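Local coordinates for protein beta-1,4-galactanase (Humicola insolens, PDB 1HJQ) that hydrolyses the beta-1,4-galactosidic linkages of type I arabinogalactans as a family 53 glycoside hydrolase of clan GH-A, at residues W190-V195 and S235-E240; R228-M233 and S285-G290; L76-H81 and N118-A123. One frame throughout, in Å; residues are numbered along the deposited sequence.

Contact 1. Residues W190-V195 and S235-E240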
# COMPACT_ATOMS: atom_id res chain seq x y z
N TRP A 190 -3.90 10.55 16.98
CA TRP A 190 -3.32 11.89 16.88
C TRP A 190 -3.49 12.47 15.46
O TRP A 190 -3.98 13.58 15.26
CB TRP A 190 -1.84 11.78 17.25
CG TRP A 190 -0.96 12.88 16.79
CD1 TRP A 190 -0.82 14.11 17.36
CD2 TRP A 190 -0.01 12.82 15.72
NE1 TRP A 190 0.16 14.82 16.71
CE2 TRP A 190 0.68 14.05 15.70
CE3 TRP A 190 0.34 11.84 14.77
CZ2 TRP A 190 1.69 14.34 14.77
CZ3 TRP A 190 1.35 12.13 13.84
CH2 TRP A 190 2.01 13.37 13.85
N TRP A 191 -3.06 11.69 14.48
CA TRP A 191 -3.14 12.12 13.10
C TRP A 191 -4.56 12.46 12.62
O TRP A 191 -4.86 13.61 12.28
CB TRP A 191 -2.56 11.06 12.18
CG TRP A 191 -2.20 11.60 10.85
CD1 TRP A 191 -1.00 12.16 10.49
CD2 TRP A 191 -3.04 11.68 9.69
NE1 TRP A 191 -1.05 12.58 9.18
CE2 TRP A 191 -2.29 12.29 8.66
CE3 TRP A 191 -4.36 11.29 9.42
CZ2 TRP A 191 -2.80 12.52 7.39
CZ3 TRP A 191 -4.87 11.51 8.16
CH2 TRP A 191 -4.09 12.12 7.16
N TYR A 192 -5.43 11.46 12.58
CA TYR A 192 -6.80 11.67 12.11
C TYR A 192 -7.53 12.76 12.89
O TYR A 192 -8.25 13.57 12.31
CB TYR A 192 -7.58 10.36 12.14
CG TYR A 192 -7.20 9.40 11.03
CD1 TYR A 192 -7.54 9.67 9.69
CD2 TYR A 192 -6.50 8.23 11.30
CE1 TYR A 192 -7.19 8.81 8.66
CE2 TYR A 192 -6.14 7.35 10.28
CZ TYR A 192 -6.49 7.64 8.96
OH TYR A 192 -6.15 6.76 7.95
N THR A 193 -7.34 12.78 14.21
CA THR A 193 -7.99 13.78 15.03
C THR A 193 -7.60 15.18 14.53
O THR A 193 -8.45 16.00 14.21
CB THR A 193 -7.57 13.64 16.51
OG1 THR A 193 -8.14 12.44 17.05
CG2 THR A 193 -8.05 14.86 17.33
N ASN A 194 -6.30 15.42 14.48
CA ASN A 194 -5.81 16.71 14.02
C ASN A 194 -6.23 17.06 12.60
O ASN A 194 -6.59 18.20 12.32
CB ASN A 194 -4.30 16.77 14.16
CG ASN A 194 -3.86 16.97 15.59
OD1 ASN A 194 -4.13 18.01 16.19
ND2 ASN A 194 -3.17 15.99 16.15
N VAL A 195 -6.18 16.09 11.69
CA VAL A 195 -6.56 16.35 10.31
C VAL A 195 -8.07 16.58 10.16
O VAL A 195 -8.50 17.53 9.48
CB VAL A 195 -6.15 15.18 9.38
CG1 VAL A 195 -6.65 15.42 7.98
CG2 VAL A 195 -4.65 15.02 9.37
N SER A 235 -14.38 2.07 15.28
CA SER A 235 -15.42 2.54 16.19
C SER A 235 -15.48 4.07 16.26
O SER A 235 -16.54 4.65 16.51
CB SER A 235 -15.19 1.99 17.60
OG SER A 235 -16.17 2.46 18.49
N ARG A 236 -14.35 4.71 16.02
CA ARG A 236 -14.27 6.16 16.08
C ARG A 236 -14.65 6.90 14.80
O ARG A 236 -15.35 7.91 14.84
CB ARG A 236 -12.87 6.57 16.49
CG ARG A 236 -12.63 8.06 16.47
CD ARG A 236 -13.11 8.74 17.73
NE ARG A 236 -12.35 9.97 17.93
CZ ARG A 236 -12.63 11.14 17.35
NH1 ARG A 236 -13.68 11.25 16.53
NH2 ARG A 236 -11.83 12.19 17.56
N TRP A 237 -14.19 6.40 13.66
CA TRP A 237 -14.47 7.08 12.40
C TRP A 237 -15.31 6.28 11.41
O TRP A 237 -15.65 6.78 10.34
CB TRP A 237 -13.15 7.53 11.77
CG TRP A 237 -12.54 8.67 12.54
CD1 TRP A 237 -13.03 9.95 12.63
CD2 TRP A 237 -11.39 8.63 13.39
NE1 TRP A 237 -12.26 10.69 13.48
CE2 TRP A 237 -11.25 9.91 13.97
CE3 TRP A 237 -10.47 7.63 13.73
CZ2 TRP A 237 -10.22 10.22 14.87
CZ3 TRP A 237 -9.45 7.94 14.63
CH2 TRP A 237 -9.34 9.23 15.19
N GLY A 238 -15.65 5.05 11.77
CA GLY A 238 -16.48 4.21 10.93
C GLY A 238 -16.03 3.92 9.50
O GLY A 238 -16.87 3.64 8.64
N LYS A 239 -14.73 3.96 9.25
CA LYS A 239 -14.23 3.70 7.90
C LYS A 239 -13.75 2.26 7.75
O LYS A 239 -13.42 1.61 8.74
CB LYS A 239 -13.06 4.63 7.59
CG LYS A 239 -13.41 6.10 7.65
CD LYS A 239 -14.50 6.41 6.66
CE LYS A 239 -14.79 7.89 6.63
NZ LYS A 239 -15.94 8.13 5.73
N GLU A 240 -13.73 1.74 6.52
CA GLU A 240 -13.24 0.38 6.30
C GLU A 240 -11.72 0.45 6.53
O GLU A 240 -11.07 1.45 6.22
CB GLU A 240 -13.53 -0.11 4.88
CG GLU A 240 -15.00 -0.33 4.57
CD GLU A 240 -15.21 -1.09 3.27
OE1 GLU A 240 -14.66 -0.66 2.24
OE2 GLU A 240 -15.92 -2.12 3.29

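Contact 2. Residues R228-M233 and S285-G290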
# COMPACT_ATOMS: atom_id res chain seq x y z
N ARG A 228 -6.25 -3.88 18.43
CA ARG A 228 -6.87 -2.82 19.21
C ARG A 228 -6.97 -1.53 18.42
O ARG A 228 -7.99 -0.86 18.44
CB ARG A 228 -6.07 -2.55 20.48
CG ARG A 228 -6.56 -1.35 21.27
CD ARG A 228 -5.80 -1.23 22.57
NE ARG A 228 -6.50 -1.76 23.74
CZ ARG A 228 -7.19 -2.91 23.78
NH1 ARG A 228 -7.31 -3.69 22.70
NH2 ARG A 228 -7.75 -3.29 24.92
N SER A 229 -5.88 -1.18 17.74
CA SER A 229 -5.82 0.04 16.96
C SER A 229 -6.92 0.07 15.91
O SER A 229 -7.66 1.05 15.81
CB SER A 229 -4.45 0.17 16.30
OG SER A 229 -4.29 1.45 15.73
N LEU A 230 -7.04 -1.02 15.15
CA LEU A 230 -8.07 -1.10 14.13
C LEU A 230 -9.46 -0.92 14.74
O LEU A 230 -10.27 -0.15 14.22
CB LEU A 230 -7.99 -2.44 13.39
CG LEU A 230 -6.65 -2.71 12.71
CD1 LEU A 230 -6.69 -4.01 11.95
CD2 LEU A 230 -6.32 -1.56 11.78
N ASN A 231 -9.74 -1.63 15.83
CA ASN A 231 -11.03 -1.51 16.49
C ASN A 231 -11.30 -0.08 16.93
O ASN A 231 -12.41 0.43 16.75
CB ASN A 231 -11.12 -2.44 17.70
CG ASN A 231 -11.50 -3.85 17.31
OD1 ASN A 231 -12.58 -4.09 16.77
ND2 ASN A 231 -10.62 -4.81 17.60
N ASN A 232 -10.28 0.57 17.49
CA ASN A 232 -10.42 1.95 17.93
C ASN A 232 -10.72 2.88 16.76
O ASN A 232 -11.58 3.75 16.84
CB ASN A 232 -9.16 2.43 18.65
CG ASN A 232 -8.92 1.71 19.96
OD1 ASN A 232 -9.80 1.04 20.49
ND2 ASN A 232 -7.72 1.87 20.50
N MET A 233 -9.98 2.69 15.67
CA MET A 233 -10.14 3.51 14.47
C MET A 233 -11.55 3.34 13.90
O MET A 233 -12.25 4.33 13.66
CB MET A 233 -9.11 3.10 13.41
CG MET A 233 -7.66 3.36 13.82
SD MET A 233 -6.45 2.59 12.70
CE MET A 233 -6.96 3.28 11.10
N SER A 285 -9.70 -9.41 9.75
CA SER A 285 -11.03 -9.99 9.63
C SER A 285 -11.82 -9.87 10.92
O SER A 285 -13.02 -9.59 10.89
CB SER A 285 -10.94 -11.46 9.25
OG SER A 285 -10.30 -11.62 8.00
N SER A 286 -11.16 -10.10 12.05
CA SER A 286 -11.83 -10.03 13.35
C SER A 286 -12.51 -8.68 13.52
O SER A 286 -13.56 -8.59 14.16
CB SER A 286 -10.83 -10.24 14.50
OG SER A 286 -10.05 -9.07 14.72
N VAL A 287 -11.91 -7.65 12.95
CA VAL A 287 -12.45 -6.30 13.04
C VAL A 287 -13.60 -6.11 12.06
O VAL A 287 -13.48 -6.43 10.88
CB VAL A 287 -11.38 -5.23 12.73
CG1 VAL A 287 -11.99 -3.84 12.79
CG2 VAL A 287 -10.24 -5.34 13.71
N SER A 288 -14.71 -5.59 12.55
CA SER A 288 -15.83 -5.32 11.66
C SER A 288 -15.23 -4.28 10.73
O SER A 288 -14.49 -3.39 11.18
CB SER A 288 -16.99 -4.67 12.42
OG SER A 288 -16.67 -3.33 12.76
N LYS A 289 -15.52 -4.37 9.44
CA LYS A 289 -14.96 -3.40 8.51
C LYS A 289 -13.49 -3.67 8.23
O LYS A 289 -12.83 -2.90 7.54
CB LYS A 289 -15.17 -1.97 9.00
CG LYS A 289 -16.61 -1.52 8.85
CD LYS A 289 -16.85 -0.12 9.34
CE LYS A 289 -18.28 0.28 9.05
NZ LYS A 289 -18.53 0.30 7.58
N GLY A 290 -12.98 -4.75 8.80
CA GLY A 290 -11.61 -5.13 8.50
C GLY A 290 -11.83 -5.76 7.14
O GLY A 290 -12.47 -6.80 7.04
O HOH W 1 -11.61 -8.04 16.96

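Contact 3. Residues L76-H81 and N118-A123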
# COMPACT_ATOMS: atom_id res chain seq x y z
N LEU A 76 -7.69 -3.56 -8.82
CA LEU A 76 -6.65 -2.55 -8.79
C LEU A 76 -6.71 -1.59 -7.60
O LEU A 76 -7.77 -1.06 -7.26
CB LEU A 76 -6.71 -1.76 -10.10
CG LEU A 76 -5.69 -0.63 -10.30
CD1 LEU A 76 -4.28 -1.22 -10.32
CD2 LEU A 76 -5.99 0.09 -11.60
N TYR A 77 -5.56 -1.38 -6.98
CA TYR A 77 -5.41 -0.48 -5.84
C TYR A 77 -4.26 0.46 -6.23
O TYR A 77 -3.08 0.06 -6.24
CB TYR A 77 -5.10 -1.31 -4.59
CG TYR A 77 -4.58 -0.58 -3.35
CD1 TYR A 77 -4.37 0.81 -3.33
CD2 TYR A 77 -4.24 -1.31 -2.20
CE1 TYR A 77 -3.83 1.44 -2.21
CE2 TYR A 77 -3.70 -0.69 -1.08
CZ TYR A 77 -3.49 0.68 -1.08
OH TYR A 77 -2.91 1.26 0.03
N ILE A 78 -4.61 1.69 -6.61
CA ILE A 78 -3.63 2.70 -7.01
C ILE A 78 -3.11 3.41 -5.77
O ILE A 78 -3.88 3.97 -4.99
CB ILE A 78 -4.26 3.73 -7.99
CG1 ILE A 78 -4.60 3.05 -9.32
CG2 ILE A 78 -3.28 4.89 -8.22
CD1 ILE A 78 -3.40 2.62 -10.15
N ASN A 79 -1.80 3.40 -5.62
CA ASN A 79 -1.12 4.00 -4.48
C ASN A 79 -0.31 5.23 -4.87
O ASN A 79 0.84 5.10 -5.30
CB ASN A 79 -0.23 2.92 -3.85
CG ASN A 79 0.79 3.47 -2.87
OD1 ASN A 79 1.87 2.92 -2.75
ND2 ASN A 79 0.45 4.54 -2.16
N PHE A 80 -0.91 6.41 -4.73
CA PHE A 80 -0.26 7.67 -5.05
C PHE A 80 0.77 8.04 -4.01
O PHE A 80 0.46 8.04 -2.82
CB PHE A 80 -1.27 8.82 -5.10
CG PHE A 80 -2.04 8.92 -6.38
CD1 PHE A 80 -1.37 9.07 -7.60
CD2 PHE A 80 -3.43 8.88 -6.38
CE1 PHE A 80 -2.07 9.17 -8.79
CE2 PHE A 80 -4.13 8.98 -7.57
CZ PHE A 80 -3.45 9.12 -8.78
N HIS A 81 1.99 8.36 -4.43
CA HIS A 81 3.02 8.78 -3.48
C HIS A 81 3.10 10.30 -3.52
O HIS A 81 3.67 10.92 -2.62
CB HIS A 81 4.39 8.19 -3.84
CG HIS A 81 4.58 6.78 -3.39
ND1 HIS A 81 5.74 6.33 -2.80
CD2 HIS A 81 3.76 5.70 -3.48
CE1 HIS A 81 5.63 5.04 -2.54
NE2 HIS A 81 4.44 4.63 -2.94
N ASN A 118 -8.48 10.01 -14.57
CA ASN A 118 -9.13 10.02 -15.87
C ASN A 118 -8.30 9.23 -16.87
O ASN A 118 -8.82 8.73 -17.87
CB ASN A 118 -9.34 11.45 -16.37
CG ASN A 118 -10.57 12.10 -15.78
OD1 ASN A 118 -11.61 11.47 -15.65
ND2 ASN A 118 -10.46 13.38 -15.43
N ARG A 119 -7.02 9.11 -16.59
CA ARG A 119 -6.13 8.37 -17.47
C ARG A 119 -6.56 6.90 -17.48
O ARG A 119 -6.57 6.25 -18.53
CB ARG A 119 -4.70 8.51 -16.97
CG ARG A 119 -3.67 8.07 -17.97
CD ARG A 119 -3.63 8.97 -19.18
NE ARG A 119 -2.72 8.42 -20.18
CZ ARG A 119 -1.40 8.40 -20.06
NH1 ARG A 119 -0.81 8.92 -18.99
NH2 ARG A 119 -0.66 7.84 -21.01
N PHE A 120 -6.91 6.38 -16.31
CA PHE A 120 -7.37 5.00 -16.20
C PHE A 120 -8.78 4.87 -16.78
O PHE A 120 -9.08 3.92 -17.49
CB PHE A 120 -7.36 4.53 -14.74
CG PHE A 120 -6.00 4.26 -14.20
CD1 PHE A 120 -5.30 5.24 -13.50
CD2 PHE A 120 -5.39 3.03 -14.41
CE1 PHE A 120 -4.02 5.01 -13.03
CE2 PHE A 120 -4.10 2.78 -13.94
CZ PHE A 120 -3.42 3.77 -13.25
N ALA A 121 -9.63 5.83 -16.45
CA ALA A 121 -11.01 5.84 -16.94
C ALA A 121 -11.04 5.79 -18.46
O ALA A 121 -11.72 4.95 -19.05
CB ALA A 121 -11.73 7.08 -16.45
N ASP A 122 -10.30 6.69 -19.09
CA ASP A 122 -10.25 6.75 -20.54
C ASP A 122 -9.64 5.49 -21.13
O ASP A 122 -9.96 5.11 -22.26
CB ASP A 122 -9.43 7.97 -21.00
CG ASP A 122 -10.04 9.28 -20.55
OD1 ASP A 122 -11.25 9.31 -20.20
OD2 ASP A 122 -9.31 10.30 -20.56
N ALA A 123 -8.77 4.84 -20.37
CA ALA A 123 -8.12 3.62 -20.82
C ALA A 123 -9.03 2.42 -20.62
O ALA A 123 -8.72 1.33 -21.09
CB ALA A 123 -6.83 3.42 -20.06

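Contact 1. Residues W190-V195 and S235-E240
Y192 and W237 carry this contact, in which helix 185-198 meets the C-terminal turn of helix 223-237. The main interaction is CH-pi: CB of Y192 stands 3.8 Å from the centroid of the six-membered ring of W237, only 15° off the ring normal, and its nearest ring atom is CH2 of W237 at 3.7 Å. CB of W237 points to the other helix, and its CG, anti to the carbonyl carbon (chi1 -71°), carries the indole on in that direction. The opposite face of the indole is covered from within its own helix by the aliphatic CG of R236, so the ring is sandwiched between methylene groups.

As an aromatic pair the two side chains meet obliquely. The Y192 ring and the six-membered ring of W237 have centroids 5.6 Å apart and planes inclined at 43°, and the phenol leads away from W237 towards V177, L179 and M209 on the barrel strands. M209 also touches W237.

The polar groups make looser contacts. OG1 of T193 sits at the indole edge, in the ring plane, 3.7 Å from CZ2 of W237. It is also 3.7 Å from NH2 of R236, whose guanidinium lies with one face over CZ2 of W237. The hydroxyl is hydrogen-bonded to the carbonyl of N189, one turn back in its own helix, rather than to the arginine.

The helix ends with W237; at G238 phi turns positive and the chain heads into strand 240-245. The two neighbouring helices of the alpha/beta barrel are thus joined here by dispersion and CH-pi forces on the buried side, while the arginine flanks the solvent side and the T193 hydroxyl is used within its own helix.

Contact 2. Residues R228-M233 and S285-G290
CG2 of V287 packs against CB of L230 at 3.7 Å in the tight part of this contact. CD1 of L230 lies 4.2 Å from that same CG2 methyl of V287, the two side chains crossing at about a right angle. V287 is the first residue beyond helix 270-286. With CG1 anti to its backbone N (chi1 178°), CG2 is turned onto helix 223-237, where V234 also touches the valine. A type II turn from V287 to G290, closed by a bond from N of G290 to O of V287 (2.7 Å), then leads the chain into strand 290-296.

Towards the surface the fit loosens. The N231 side chain runs past that of V287 in the opposite direction, its ND2 3.9 Å from CG2 and its OD1 4.0 Å from CG1 of the valine. A water spans the outer edge: it donates to OG of S286 at 2.9 Å and accepts a weak bond from ND2 of N231. The S286 hydroxyl is further held by the carbonyl of V283.

Cohesion between helix 223-237 and the turn that follows helix 270-286 therefore comes mainly from buried apolar surface, with a water bridge, weak on its N231 side, at the outer edge.

Contact 3. Residues L76-H81 and N118-A123
Strand 75-80 of the barrel and the last turns of helix 102-123 run roughly antiparallel, with the backbones closest at I78 and F120, whose CA atoms are 10.2 Å apart. F120 bridges this gap. A chi1 of -74°, with CG beside the backbone N, sends the phenyl from the helix towards the outer surface of the strand, and I78 comes to meet it from the opposite direction. CG1 of I78 lies over one face of the ring, 4.2 Å from CZ of F120, and CD1 of I78 also lies against the CZ end of the ring.

L76, two residues earlier on the strand and on the same side of it, adds a second apolar contact. It crosses the phenyl at about a right angle, with CD2 of L76 4.0 Å from CE2 of F120. A66 of helix 59-71 touches both L76 and F120, while I125 also packs on the phenylalanine; V48 and V127 touch I78.

The charged residues of the helix face other partners: R119 forms a salt bridge with D60, and D122 with R168. This is the sheet-to-helix layer of a beta/alpha barrel, away from the catalytic glutamates. The strand spends its backbone bonds on its neighbours in the barrel, so a single aromatic ring set against two aliphatic side chains joins it to the helix by apolar burial.

All three contacts lie in or against the helical shell around one eight-stranded parallel barrel, contact 3 reaching in to a strand. Contact 3, which joins strand 75-80 to helix 102-123, closes along the chain before the others open. Contacts 1 and 2 interlock in sequence, their segments alternating, and share helix 223-237, which meets helix 185-198 in contact 1 and the turn after helix 270-286 in contact 2. Their centres are 12 Å apart and they touch, chiefly where K289 packs on G238, K239 and E240. Contact 3 lies about 25 and 27 Å from them, centre to centre. Contacts 1 and 2 thus form one continuous patch, whereas contact 3 packs a distant part of the barrel.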